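Local coordinates for Abbfa_003403 (Acinetobacter baumannii, PDB 4ZXH), which is a four-domain nonribosomal peptide synthetase that probably activates an amino acid, joins it to an acyl partner on its carrier domain and releases the product, at residues K345-I350 / L932-V937; A209-S214 / K872-R877; P220-Q225 / N422-S427. All blocks are in the same frame, centred on the assembly; numbering follows the deposited sequence.

In the fold
Interactions 1 and 2 join condensation-domain loops to the C-terminal part of the adenylation region; interaction 3 stays within the condensation domain. All are partly buried: D347, F876 and L425 carry them from buried positions, with exposed K345, R874 and P220 at the margins. Interaction 1 is the polar one, a carboxylate receiving backbone N-H groups beside an arginine that reaches the phosphopantetheine phosphate. Interaction 2, its centre about 12 Å from that of interaction 1, has no crossing hydrogen bond and rests on a phenylalanine packed between apolar groups. Interaction 3 is also mainly apolar. H211 bonds to D347, R221 to Y935 and Q225 N to G348 O, so interaction 3 backs the interface from within.

Interaction 1: residues K345-I350 / L932-V937; sequences KRDGSI and LPAYMV. With PNS (4'-phosphopantetheine), chain B.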
ATOM      1  N   LYS A 345       0.254  11.798  -6.073  1.00 33.06           N
ATOM      2  CA  LYS A 345       1.072  10.603  -6.196  1.00 23.83           C
ATOM      3  C   LYS A 345       0.194   9.473  -6.678  1.00 27.13           C
ATOM      4  O   LYS A 345      -0.745   9.101  -5.994  1.00 31.42           O
ATOM      5  CB  LYS A 345       1.709  10.215  -4.864  1.00 33.37           C
ATOM      6  CG  LYS A 345       2.659   9.027  -4.980  1.00 49.21           C
ATOM      7  CD  LYS A 345       3.000   8.411  -3.631  1.00 59.67           C
ATOM      8  CE  LYS A 345       4.099   9.166  -2.913  1.00 61.35           C
ATOM      9  NZ  LYS A 345       4.243   8.586  -1.558  1.00 63.72           N
ATOM     10  N   ARG A 346       0.488   8.923  -7.853  1.00 33.97           N
ATOM     11  CA  ARG A 346      -0.304   7.819  -8.365  1.00 29.96           C
ATOM     12  C   ARG A 346      -0.064   6.575  -7.508  1.00 30.34           C
ATOM     13  O   ARG A 346       1.057   6.285  -7.110  1.00 26.94           O
ATOM     14  CB  ARG A 346       0.016   7.558  -9.824  1.00 28.24           C
ATOM     15  CG  ARG A 346      -0.231   8.756 -10.731  1.00 31.33           C
ATOM     16  CD  ARG A 346      -1.645   9.346 -10.626  1.00 23.83           C
ATOM     17  NE  ARG A 346      -1.941  10.138 -11.826  1.00 25.20           N
ATOM     18  CZ  ARG A 346      -1.425  11.341 -12.077  1.00 28.47           C
ATOM     19  NH1 ARG A 346      -0.601  11.904 -11.201  1.00 35.41           N
ATOM     20  NH2 ARG A 346      -1.732  11.988 -13.193  1.00 24.30           N
ATOM     21  N   ASP A 347      -1.146   5.863  -7.216  1.00 29.17           N
ATOM     22  CA  ASP A 347      -1.148   4.814  -6.216  1.00 21.30           C
ATOM     23  C   ASP A 347      -2.244   3.812  -6.623  1.00 20.72           C
ATOM     24  O   ASP A 347      -3.428   4.120  -6.587  1.00 31.93           O
ATOM     25  CB  ASP A 347      -1.379   5.451  -4.832  1.00 21.72           C
ATOM     26  CG  ASP A 347      -1.374   4.450  -3.679  1.00 32.03           C
ATOM     27  OD1 ASP A 347      -1.729   3.266  -3.872  1.00 25.52           O
ATOM     28  OD2 ASP A 347      -1.051   4.882  -2.546  1.00 30.97           O
ATOM     29  N   GLY A 348      -1.837   2.615  -7.021  1.00 20.61           N
ATOM     30  CA  GLY A 348      -2.735   1.615  -7.574  1.00 20.15           C
ATOM     31  C   GLY A 348      -3.717   0.996  -6.596  1.00 33.73           C
ATOM     32  O   GLY A 348      -4.508   0.117  -6.956  1.00 37.60           O
ATOM     33  N   SER A 349      -3.685   1.473  -5.358  1.00 22.87           N
ATOM     34  CA  SER A 349      -4.524   0.930  -4.308  1.00 26.33           C
ATOM     35  C   SER A 349      -5.778   1.762  -4.086  1.00 29.10           C
ATOM     36  O   SER A 349      -6.698   1.326  -3.396  1.00 23.52           O
ATOM     37  CB  SER A 349      -3.739   0.872  -3.009  1.00 22.21           C
ATOM     38  OG  SER A 349      -3.509   2.192  -2.565  1.00 25.71           O
ATOM     39  N   ILE A 350      -5.770   2.986  -4.614  1.00 20.40           N
ATOM     40  CA  ILE A 350      -6.860   3.924  -4.395  1.00 34.38           C
ATOM     41  C   ILE A 350      -7.215   4.654  -5.669  1.00 33.86           C
ATOM     42  O   ILE A 350      -6.382   4.843  -6.550  1.00 34.32           O
ATOM     43  CB  ILE A 350      -6.523   4.997  -3.324  1.00 25.52           C
ATOM     44  CG1 ILE A 350      -5.301   5.828  -3.756  1.00 27.86           C
ATOM     45  CG2 ILE A 350      -6.307   4.354  -1.970  1.00 25.17           C
ATOM     46  CD1 ILE A 350      -4.961   6.978  -2.832  1.00 22.13           C
ATOM     47  N   LEU A 932       2.607  -3.447  -1.146  1.00 40.01           N
ATOM     48  CA  LEU A 932       1.984  -2.424  -0.338  1.00 30.72           C
ATOM     49  C   LEU A 932       1.337  -1.335  -1.181  1.00 32.59           C
ATOM     50  O   LEU A 932       1.751  -1.103  -2.323  1.00 35.46           O
ATOM     51  CB  LEU A 932       3.024  -1.823   0.587  1.00 29.19           C
ATOM     52  CG  LEU A 932       3.403  -2.751   1.735  1.00 34.36           C
ATOM     53  CD1 LEU A 932       4.483  -2.119   2.571  1.00 37.34           C
ATOM     54  CD2 LEU A 932       2.174  -3.015   2.586  1.00 37.44           C
ATOM     55  N   PRO A 933       0.311  -0.668  -0.631  1.00 30.30           N
ATOM     56  CA  PRO A 933      -0.135   0.579  -1.260  1.00 28.42           C
ATOM     57  C   PRO A 933       1.031   1.534  -1.273  1.00 31.78           C
ATOM     58  O   PRO A 933       1.869   1.455  -0.372  1.00 30.86           O
ATOM     59  CB  PRO A 933      -1.251   1.082  -0.342  1.00 28.86           C
ATOM     60  CG  PRO A 933      -1.717  -0.121   0.364  1.00 29.17           C
ATOM     61  CD  PRO A 933      -0.541  -1.058   0.500  1.00 28.25           C
ATOM     62  N   ALA A 934       1.084   2.416  -2.260  1.00 28.03           N
ATOM     63  CA  ALA A 934       2.217   3.307  -2.425  1.00 27.53           C
ATOM     64  C   ALA A 934       2.463   4.159  -1.188  1.00 39.58           C
ATOM     65  O   ALA A 934       3.610   4.419  -0.830  1.00 47.47           O
ATOM     66  CB  ALA A 934       2.016   4.180  -3.627  1.00 28.70           C
ATOM     67  N   TYR A 935       1.399   4.591  -0.523  1.00 27.24           N
ATOM     68  CA  TYR A 935       1.583   5.474   0.619  1.00 32.62           C
ATOM     69  C   TYR A 935       2.148   4.736   1.827  1.00 39.35           C
ATOM     70  O   TYR A 935       2.573   5.365   2.784  1.00 44.04           O
ATOM     71  CB  TYR A 935       0.272   6.187   0.991  1.00 31.14           C
ATOM     72  CG  TYR A 935      -0.866   5.315   1.475  1.00 34.74           C
ATOM     73  CD1 TYR A 935      -1.827   4.824   0.586  1.00 37.66           C
ATOM     74  CD2 TYR A 935      -1.013   5.016   2.829  1.00 30.89           C
ATOM     75  CE1 TYR A 935      -2.889   4.039   1.030  1.00 30.48           C
ATOM     76  CE2 TYR A 935      -2.071   4.230   3.280  1.00 33.93           C
ATOM     77  CZ  TYR A 935      -3.006   3.746   2.375  1.00 34.31           C
ATOM     78  OH  TYR A 935      -4.045   2.962   2.828  1.00 36.23           O
ATOM     79  N   MET A 936       2.186   3.407   1.777  1.00 36.80           N
ATOM     80  CA  MET A 936       2.750   2.642   2.884  1.00 31.87           C
ATOM     81  C   MET A 936       4.182   2.125   2.621  1.00 32.92           C
ATOM     82  O   MET A 936       4.719   1.327   3.396  1.00 31.76           O
ATOM     83  CB  MET A 936       1.806   1.488   3.229  1.00 26.83           C
ATOM     84  CG  MET A 936       0.497   2.006   3.802  1.00 35.91           C
ATOM     85  SD  MET A 936      -0.798   0.796   4.094  1.00 33.61           S
ATOM     86  CE  MET A 936      -0.113  -0.088   5.495  1.00 30.76           C
ATOM     87  N   VAL A 937       4.802   2.588   1.538  1.00 27.57           N
ATOM     88  CA  VAL A 937       6.162   2.172   1.212  1.00 33.40           C
ATOM     89  C   VAL A 937       7.192   3.108   1.823  1.00 35.66           C
ATOM     90  O   VAL A 937       7.218   4.292   1.482  1.00 36.37           O
ATOM     91  CB  VAL A 937       6.403   2.136  -0.292  1.00 31.28           C
ATOM     92  CG1 VAL A 937       7.881   1.817  -0.571  1.00 31.05           C
ATOM     93  CG2 VAL A 937       5.478   1.136  -0.946  1.00 27.56           C
TER
HETATM   94  O23 PNS B1401      -4.054   8.364 -12.951  1.00 28.78           O
HETATM   95  P24 PNS B1401      -4.460   8.986 -14.261  1.00 28.70           P
HETATM   96  O25 PNS B1401      -3.800  10.272 -14.678  1.00 28.18           O
HETATM   97  O27 PNS B1401      -6.043   9.265 -14.119  1.00 38.06           O
HETATM   98  C28 PNS B1401      -6.935   8.210 -13.775  1.00 36.72           C
HETATM   99  C29 PNS B1401      -8.355   8.748 -13.778  1.00 39.68           C
HETATM  100  C30 PNS B1401      -8.581   9.310 -15.183  1.00 38.81           C
HETATM  101  C31 PNS B1401      -8.481   9.850 -12.725  1.00 37.31           C
HETATM  102  C32 PNS B1401      -9.332   7.616 -13.429  1.00 36.28           C
HETATM  103  O33 PNS B1401      -8.785   6.914 -12.301  1.00 31.14           O
HETATM  104  C34 PNS B1401     -10.716   8.165 -13.143  1.00 36.04           C
HETATM  105  O35 PNS B1401     -11.369   8.771 -13.991  1.00 32.67           O
HETATM  106  N36 PNS B1401     -11.234   7.967 -11.938  1.00 29.27           N
HETATM  107  C37 PNS B1401     -12.552   8.456 -11.567  1.00 25.61           C
HETATM  108  C38 PNS B1401     -13.400   7.246 -11.176  1.00 31.38           C
HETATM  109  C39 PNS B1401     -14.831   7.497 -11.541  0.50 37.97           C
HETATM  110  O40 PNS B1401     -15.119   8.101 -12.564  0.50 45.27           O
HETATM  111  N41 PNS B1401     -15.702   7.014 -10.667  0.50 35.69           N
HETATM  112  C42 PNS B1401     -17.143   7.077 -10.719  0.50 33.92           C
HETATM  113  C43 PNS B1401     -17.518   6.668  -9.309  0.50 32.12           C
HETATM  114  S44 PNS B1401     -17.815   8.173  -8.370  0.50 61.73           S
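D347, in a condensation-domain loop, presents its carboxylate to the start of the 3-10 segment 934-936 in the C-terminal part of the adenylation region. Its CB packs 3.8 Å from the methyl CB of A934. CG, which also packs on that methyl, stands anti to the backbone N (chi1 -179°), and this carries the two oxygens out to the backbone of A934 and Y935. OD1 accepts a weak hydrogen bond from A934 N at 3.4 Å and, on its anti side, a firmer one from S349 N at 3.0 Å; the latter closes an Asx turn within a type I beta turn from D347 to I350. OD2 is met by Y935 N at 3.2 Å, the donor rising 40° out of the carboxylate plane, and takes a further hydrogen bond from H211 NE2. The same oxygen lies at the edge of the Y935 ring, 3.2 Å from CD1, with carboxylate and ring planes 42° apart. With N-H donors from S349, Y935 and H211, and a weak one from A934, the buried acid is probably ionised. Beside it, S349 OG rests 3.4 Å from P933 CB, and the far end of Y935 is bound through its hydroxyl to R221 NE.

R346 points away from 932-937 and reaches the phosphate of 4'-phosphopantetheine. Its NE donates to O23 at 3.0 Å, in the guanidinium plane, and its NH2 to O25 at 3.1 Å, while S1008 N and N351 OD1 also bond to the cofactor. The contact thus joins the loop between helix 335-342 and strand 356-360 to the loop between helix 921-931 and strand 940-943, where L932 and M936 pack on helix 880-888.

Interaction 2: residues A209-S214 / K872-R877; sequences APHVHS and KIRGFR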
ATOM      1  N   ALA A 209      -5.760  18.551  -0.110  1.00 41.18           N
ATOM      2  CA  ALA A 209      -6.540  17.332   0.086  1.00 37.34           C
ATOM      3  C   ALA A 209      -5.638  16.212   0.545  1.00 33.93           C
ATOM      4  O   ALA A 209      -4.515  16.079   0.054  1.00 39.27           O
ATOM      5  CB  ALA A 209      -7.256  16.937  -1.190  1.00 39.55           C
ATOM      6  N   PRO A 210      -6.117  15.392   1.483  1.00 33.47           N
ATOM      7  CA  PRO A 210      -5.297  14.227   1.816  1.00 42.48           C
ATOM      8  C   PRO A 210      -5.243  13.227   0.650  1.00 36.91           C
ATOM      9  O   PRO A 210      -6.140  13.132  -0.187  1.00 43.87           O
ATOM     10  CB  PRO A 210      -6.015  13.628   3.023  1.00 28.60           C
ATOM     11  CG  PRO A 210      -7.422  13.955   2.778  1.00 28.72           C
ATOM     12  CD  PRO A 210      -7.440  15.326   2.120  1.00 35.83           C
ATOM     13  N   HIS A 211      -4.153  12.490   0.611  1.00 29.97           N
ATOM     14  CA  HIS A 211      -3.941  11.444  -0.358  1.00 29.60           C
ATOM     15  C   HIS A 211      -4.997  10.357  -0.221  1.00 32.04           C
ATOM     16  O   HIS A 211      -5.504   9.852  -1.224  1.00 36.09           O
ATOM     17  CB  HIS A 211      -2.537  10.881  -0.160  1.00 27.67           C
ATOM     18  CG  HIS A 211      -2.205   9.729  -1.046  1.00 30.90           C
ATOM     19  ND1 HIS A 211      -1.701   9.895  -2.320  1.00 27.11           N
ATOM     20  CD2 HIS A 211      -2.278   8.391  -0.834  1.00 23.95           C
ATOM     21  CE1 HIS A 211      -1.479   8.705  -2.854  1.00 27.22           C
ATOM     22  NE2 HIS A 211      -1.824   7.778  -1.975  1.00 23.29           N
ATOM     23  N   VAL A 212      -5.336  10.013   1.020  1.00 35.67           N
ATOM     24  CA  VAL A 212      -6.327   8.972   1.299  1.00 25.01           C
ATOM     25  C   VAL A 212      -7.056   9.298   2.608  1.00 35.32           C
ATOM     26  O   VAL A 212      -6.505   9.969   3.492  1.00 48.38           O
ATOM     27  CB  VAL A 212      -5.667   7.563   1.368  1.00 24.56           C
ATOM     28  CG1 VAL A 212      -4.586   7.503   2.434  1.00 25.34           C
ATOM     29  CG2 VAL A 212      -6.684   6.502   1.636  1.00 42.31           C
ATOM     30  N   HIS A 213      -8.305   8.855   2.721  1.00 26.06           N
ATOM     31  CA  HIS A 213      -9.094   9.070   3.929  1.00 27.12           C
ATOM     32  C   HIS A 213      -8.530   8.248   5.068  1.00 28.07           C
ATOM     33  O   HIS A 213      -7.703   7.375   4.855  1.00 29.93           O
ATOM     34  CB  HIS A 213     -10.543   8.684   3.705  1.00 26.95           C
ATOM     35  CG  HIS A 213     -10.729   7.220   3.459  1.00 43.44           C
ATOM     36  ND1 HIS A 213     -10.710   6.286   4.474  1.00 44.67           N
ATOM     37  CD2 HIS A 213     -10.905   6.526   2.311  1.00 30.78           C
ATOM     38  CE1 HIS A 213     -10.885   5.082   3.962  1.00 34.94           C
ATOM     39  NE2 HIS A 213     -11.001   5.199   2.651  1.00 29.69           N
ATOM     40  N   SER A 214      -9.017   8.488   6.276  1.00 36.29           N
ATOM     41  CA  SER A 214      -8.468   7.804   7.436  1.00 31.93           C
ATOM     42  C   SER A 214      -9.566   7.088   8.188  1.00 34.86           C
ATOM     43  O   SER A 214      -9.587   7.078   9.417  1.00 37.84           O
ATOM     44  CB  SER A 214      -7.747   8.786   8.355  1.00 32.05           C
ATOM     45  OG  SER A 214      -6.895   9.646   7.612  1.00 44.66           O
ATOM     46  N   LYS A 872       0.198   9.679  12.106  1.00 98.09           N
ATOM     47  CA  LYS A 872      -0.242  10.650  11.100  1.00 80.81           C
ATOM     48  C   LYS A 872       0.906  11.135  10.207  1.00 81.95           C
ATOM     49  O   LYS A 872       1.877  11.717  10.699  1.00 91.94           O
ATOM     50  CB  LYS A 872      -0.911  11.853  11.771  1.00 65.83           C
ATOM     51  N   ILE A 873       0.784  10.886   8.900  1.00 69.51           N
ATOM     52  CA  ILE A 873       1.734  11.360   7.893  1.00 58.86           C
ATOM     53  C   ILE A 873       1.149  12.565   7.147  1.00 64.14           C
ATOM     54  O   ILE A 873       0.685  13.526   7.763  1.00 82.65           O
ATOM     55  CB  ILE A 873       2.097  10.237   6.890  1.00 57.78           C
ATOM     56  CG1 ILE A 873       2.414   8.966   7.640  1.00 58.10           C
ATOM     57  CG2 ILE A 873       3.372  10.553   6.083  1.00 49.01           C
ATOM     58  CD1 ILE A 873       3.834   8.935   8.101  1.00 52.10           C
ATOM     59  N   ARG A 874       1.145  12.508   5.824  1.00 53.46           N
ATOM     60  CA  ARG A 874       0.825  13.672   5.016  1.00 68.63           C
ATOM     61  C   ARG A 874      -0.695  13.875   4.981  1.00 56.45           C
ATOM     62  O   ARG A 874      -1.300  13.946   3.897  1.00 61.26           O
ATOM     63  CB  ARG A 874       1.402  13.517   3.586  1.00 72.50           C
ATOM     64  CG  ARG A 874       2.922  13.136   3.481  1.00 33.12           C
ATOM     65  CD  ARG A 874       3.420  12.984   1.995  1.00 84.86           C
ATOM     66  NE  ARG A 874       3.069  11.713   1.317  1.00 82.77           N
ATOM     67  CZ  ARG A 874       2.206  11.574   0.293  1.00 68.70           C
ATOM     68  NH1 ARG A 874       1.563  12.631  -0.213  1.00 56.25           N
ATOM     69  NH2 ARG A 874       1.979  10.366  -0.232  1.00 58.87           N
ATOM     70  N   GLY A 875      -1.306  13.937   6.169  1.00 44.75           N
ATOM     71  CA  GLY A 875      -2.736  14.174   6.300  1.00 46.66           C
ATOM     72  C   GLY A 875      -3.630  12.952   6.477  1.00 48.28           C
ATOM     73  O   GLY A 875      -4.861  13.036   6.314  1.00 63.43           O
ATOM     74  N   PHE A 876      -3.016  11.822   6.814  1.00 42.31           N
ATOM     75  CA  PHE A 876      -3.715  10.542   6.965  1.00 46.05           C
ATOM     76  C   PHE A 876      -2.939   9.651   7.919  1.00 55.72           C
ATOM     77  O   PHE A 876      -1.816   9.968   8.279  1.00 55.87           O
ATOM     78  CB  PHE A 876      -3.892   9.831   5.621  1.00 42.13           C
ATOM     79  CG  PHE A 876      -2.609   9.635   4.865  1.00 44.57           C
ATOM     80  CD1 PHE A 876      -1.861   8.482   5.024  1.00 37.40           C
ATOM     81  CD2 PHE A 876      -2.153  10.611   3.981  1.00 49.24           C
ATOM     82  CE1 PHE A 876      -0.687   8.316   4.321  1.00 38.82           C
ATOM     83  CE2 PHE A 876      -0.980  10.448   3.273  1.00 32.94           C
ATOM     84  CZ  PHE A 876      -0.246   9.309   3.444  1.00 38.73           C
ATOM     85  N   ARG A 877      -3.526   8.537   8.333  1.00 61.90           N
ATOM     86  CA  ARG A 877      -2.857   7.700   9.316  1.00 59.14           C
ATOM     87  C   ARG A 877      -2.460   6.348   8.716  1.00 49.90           C
ATOM     88  O   ARG A 877      -3.044   5.902   7.737  1.00 45.19           O
ATOM     89  CB  ARG A 877      -3.740   7.521  10.551  1.00 70.83           C
ATOM     90  CG  ARG A 877      -5.067   6.835  10.296  1.00 88.84           C
ATOM     91  CD  ARG A 877      -5.845   6.680  11.601  1.00105.83           C
ATOM     92  NE  ARG A 877      -5.115   5.838  12.553  1.00113.62           N
ATOM     93  CZ  ARG A 877      -5.167   4.509  12.583  1.00108.45           C
ATOM     94  NH1 ARG A 877      -5.928   3.849  11.713  1.00104.87           N
ATOM     95  NH2 ARG A 877      -4.454   3.843  13.487  1.00100.99           N
TER
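P210 and G875 bring their CA atoms within 5.2 Å, and those of S214 and F876 come nearly as close, so two irregular loops run close together although no hydrogen bond crosses between them. The KIRGFR sequence of 872-877 matches the eighth core motif of adenylation domains, here set against the condensation domain. An inverse gamma turn centred on R874, closed by G875 N to I873 O at 2.6 Å, folds the loop back, and G875 follows with a positive phi. This turn delivers F876 to the contact.

The phenylalanine is the main apolar element. F876 points toward the 209-214 loop from CA, and its CG lies between the backbone N and the carbonyl carbon (chi1 54°), where one ring face meets V212. V212 CG1 sits over that face in a CH-pi contact, 4.1 Å from the centroid of the F876 ring and 24° off its normal, displaced toward the rim, while I873 CB covers the opposite face. H211 adds its CB 3.8 Å from F876 CE2, and the Y935 ring meets that of F876 at about 80°.

The H211 ring has R874 NH2 over one face, close to its rim and 4.3 Å from ND1; its NE2 is bound to D347. A positive guanidinium there might disfavour protonation of the histidine, whereas D347 might act the other way.

At the far end of the contact S214 OG lies against F876 CA at 3.4 Å and S214 CB touches R877 CG at 3.8 Å, the poorly ordered arginine extending beyond to a salt bridge with E879. At the other end P210 CB rests 3.5 Å from G875 O.

Interaction 3: residues P220-Q225 / N422-S427; sequences PRPAVQ and NTDLFS
An Asx turn in the link between strand 414-422 and helix 428-447 of the condensation domain brings D424 and L425 against R221 and P222. Its closing bond runs from D424 N to N422 OD1 at 2.9 Å, in the carbonyl plane of the amide and with a C=O...donor angle of 153°. The backbone carbonyl of N422 adds a second grip, accepting from both L425 N and F426 N; together these bonds tie N422 to D424, L425 and F426.

L425 does most of the touching. Its CD2 packs 3.8 Å from P222 CD and 4.0 Å from R221 CG, while CD1 reaches R221 NH2 at 3.5 Å. Beside it P222 CG lies 4.0 Å from D424 CB. R221 NH2 meets only a methyl carbon of L425, so this approach is packing and not a polar bond; the polar partners of the guanidinium include D402, by a salt bridge to NH2, and the Y935 hydroxyl at NE.

Further along, S427 occupies the N-cap position and its OG accepts from S430 N. The whole is a strand-to-helix connection built from an Asx turn followed by a serine N-cap.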
ATOM      1  N   PRO A 220      -6.420  -5.084   5.739  1.00 41.02           N
ATOM      2  CA  PRO A 220      -5.360  -4.277   5.122  1.00 41.90           C
ATOM      3  C   PRO A 220      -5.614  -4.003   3.632  1.00 37.55           C
ATOM      4  O   PRO A 220      -6.001  -4.901   2.872  1.00 42.28           O
ATOM      5  CB  PRO A 220      -4.108  -5.141   5.316  1.00 38.11           C
ATOM      6  CG  PRO A 220      -4.624  -6.531   5.470  1.00 28.41           C
ATOM      7  CD  PRO A 220      -5.921  -6.390   6.201  1.00 38.84           C
ATOM      8  N   ARG A 221      -5.400  -2.762   3.223  1.00 28.15           N
ATOM      9  CA  ARG A 221      -5.637  -2.371   1.843  1.00 31.95           C
ATOM     10  C   ARG A 221      -4.675  -3.089   0.879  1.00 33.58           C
ATOM     11  O   ARG A 221      -3.451  -3.056   1.060  1.00 29.16           O
ATOM     12  CB  ARG A 221      -5.508  -0.851   1.704  1.00 23.77           C
ATOM     13  CG  ARG A 221      -6.013  -0.329   0.392  1.00 26.68           C
ATOM     14  CD  ARG A 221      -5.640   1.127   0.190  1.00 32.59           C
ATOM     15  NE  ARG A 221      -6.261   1.975   1.194  1.00 39.54           N
ATOM     16  CZ  ARG A 221      -7.486   2.474   1.084  1.00 41.11           C
ATOM     17  NH1 ARG A 221      -7.969   3.232   2.054  1.00 45.23           N
ATOM     18  NH2 ARG A 221      -8.226   2.207   0.011  1.00 31.59           N
ATOM     19  N   PRO A 222      -5.225  -3.750  -0.150  1.00 32.96           N
ATOM     20  CA  PRO A 222      -4.411  -4.434  -1.169  1.00 29.13           C
ATOM     21  C   PRO A 222      -3.560  -3.466  -1.972  1.00 32.16           C
ATOM     22  O   PRO A 222      -3.959  -2.316  -2.171  1.00 33.37           O
ATOM     23  CB  PRO A 222      -5.450  -5.106  -2.072  1.00 22.16           C
ATOM     24  CG  PRO A 222      -6.678  -5.197  -1.225  1.00 29.26           C
ATOM     25  CD  PRO A 222      -6.663  -3.981  -0.342  1.00 28.27           C
ATOM     26  N   ALA A 223      -2.407  -3.932  -2.442  1.00 32.56           N
ATOM     27  CA  ALA A 223      -1.498  -3.061  -3.174  1.00 31.09           C
ATOM     28  C   ALA A 223      -2.135  -2.561  -4.472  1.00 28.52           C
ATOM     29  O   ALA A 223      -1.950  -1.402  -4.853  1.00 35.94           O
ATOM     30  CB  ALA A 223      -0.191  -3.779  -3.450  1.00 22.83           C
ATOM     31  N   VAL A 224      -2.889  -3.423  -5.146  1.00 24.62           N
ATOM     32  CA  VAL A 224      -3.588  -3.002  -6.363  1.00 33.20           C
ATOM     33  C   VAL A 224      -5.101  -3.275  -6.279  1.00 28.68           C
ATOM     34  O   VAL A 224      -5.541  -4.393  -6.038  1.00 36.90           O
ATOM     35  CB  VAL A 224      -2.986  -3.680  -7.628  1.00 31.96           C
ATOM     36  CG1 VAL A 224      -3.693  -3.218  -8.853  1.00 20.44           C
ATOM     37  CG2 VAL A 224      -1.525  -3.340  -7.757  1.00 20.91           C
ATOM     38  N   GLN A 225      -5.868  -2.209  -6.450  1.00 24.82           N
ATOM     39  CA  GLN A 225      -7.328  -2.179  -6.359  1.00 23.69           C
ATOM     40  C   GLN A 225      -7.996  -3.248  -7.236  1.00 27.85           C
ATOM     41  O   GLN A 225      -7.745  -3.276  -8.433  1.00 28.70           O
ATOM     42  CB  GLN A 225      -7.784  -0.777  -6.771  1.00 24.63           C
ATOM     43  CG  GLN A 225      -9.177  -0.340  -6.403  1.00 40.82           C
ATOM     44  CD  GLN A 225      -9.407   1.086  -6.869  1.00 48.30           C
ATOM     45  OE1 GLN A 225      -8.517   1.676  -7.498  1.00 34.47           O
ATOM     46  NE2 GLN A 225     -10.598   1.649  -6.579  1.00 55.18           N
ATOM     47  N   ASN A 422     -16.447  -1.514  -0.552  1.00 25.45           N
ATOM     48  CA  ASN A 422     -15.392  -2.394  -1.039  1.00 21.90           C
ATOM     49  C   ASN A 422     -15.141  -3.536  -0.045  1.00 29.39           C
ATOM     50  O   ASN A 422     -14.713  -3.282   1.084  1.00 33.96           O
ATOM     51  CB  ASN A 422     -14.140  -1.542  -1.261  1.00 22.56           C
ATOM     52  CG  ASN A 422     -12.987  -2.306  -1.863  1.00 27.28           C
ATOM     53  OD1 ASN A 422     -12.743  -3.477  -1.549  1.00 23.28           O
ATOM     54  ND2 ASN A 422     -12.238  -1.625  -2.723  1.00 36.00           N
ATOM     55  N   THR A 423     -15.389  -4.780  -0.455  1.00 26.80           N
ATOM     56  CA  THR A 423     -15.296  -5.929   0.458  1.00 28.21           C
ATOM     57  C   THR A 423     -13.865  -6.405   0.780  1.00 29.01           C
ATOM     58  O   THR A 423     -13.679  -7.398   1.489  1.00 30.64           O
ATOM     59  CB  THR A 423     -16.067  -7.147  -0.083  1.00 29.37           C
ATOM     60  OG1 THR A 423     -15.559  -7.511  -1.374  1.00 43.37           O
ATOM     61  CG2 THR A 423     -17.512  -6.836  -0.194  1.00 25.28           C
ATOM     62  N   ASP A 424     -12.860  -5.717   0.260  1.00 26.72           N
ATOM     63  CA  ASP A 424     -11.484  -6.007   0.664  1.00 28.63           C
ATOM     64  C   ASP A 424     -11.067  -5.080   1.807  1.00 32.21           C
ATOM     65  O   ASP A 424     -10.043  -5.285   2.448  1.00 37.22           O
ATOM     66  CB  ASP A 424     -10.512  -5.871  -0.515  1.00 24.14           C
ATOM     67  CG  ASP A 424     -10.585  -7.051  -1.484  1.00 34.37           C
ATOM     68  OD1 ASP A 424     -11.230  -8.074  -1.167  1.00 38.50           O
ATOM     69  OD2 ASP A 424      -9.972  -6.961  -2.570  1.00 48.25           O
ATOM     70  N   LEU A 425     -11.886  -4.071   2.068  1.00 30.29           N
ATOM     71  CA  LEU A 425     -11.611  -3.115   3.124  1.00 32.20           C
ATOM     72  C   LEU A 425     -12.585  -3.248   4.297  1.00 37.04           C
ATOM     73  O   LEU A 425     -12.193  -3.124   5.462  1.00 37.60           O
ATOM     74  CB  LEU A 425     -11.665  -1.701   2.563  1.00 32.00           C
ATOM     75  CG  LEU A 425     -10.834  -1.532   1.295  1.00 31.80           C
ATOM     76  CD1 LEU A 425     -10.803  -0.073   0.879  1.00 27.87           C
ATOM     77  CD2 LEU A 425      -9.432  -2.074   1.495  1.00 31.12           C
ATOM     78  N   PHE A 426     -13.852  -3.505   3.986  1.00 36.12           N
ATOM     79  CA  PHE A 426     -14.891  -3.521   5.007  1.00 32.05           C
ATOM     80  C   PHE A 426     -15.650  -4.840   5.096  1.00 43.01           C
ATOM     81  O   PHE A 426     -15.863  -5.537   4.094  1.00 50.42           O
ATOM     82  CB  PHE A 426     -15.865  -2.382   4.746  1.00 29.51           C
ATOM     83  CG  PHE A 426     -15.224  -1.034   4.787  1.00 30.20           C
ATOM     84  CD1 PHE A 426     -14.730  -0.529   5.983  1.00 35.65           C
ATOM     85  CD2 PHE A 426     -15.092  -0.278   3.638  1.00 25.57           C
ATOM     86  CE1 PHE A 426     -14.117   0.725   6.036  1.00 31.51           C
ATOM     87  CE2 PHE A 426     -14.491   0.978   3.676  1.00 25.63           C
ATOM     88  CZ  PHE A 426     -14.007   1.479   4.877  1.00 31.77           C
ATOM     89  N   SER A 427     -16.052  -5.182   6.313  1.00 41.26           N
ATOM     90  CA  SER A 427     -16.870  -6.364   6.545  1.00 41.43           C
ATOM     91  C   SER A 427     -18.348  -6.017   6.339  1.00 43.12           C
ATOM     92  O   SER A 427     -18.712  -4.839   6.297  1.00 38.94           O
ATOM     93  CB  SER A 427     -16.635  -6.900   7.955  1.00 33.80           C
ATOM     94  OG  SER A 427     -17.166  -6.005   8.929  1.00 36.38           O
TER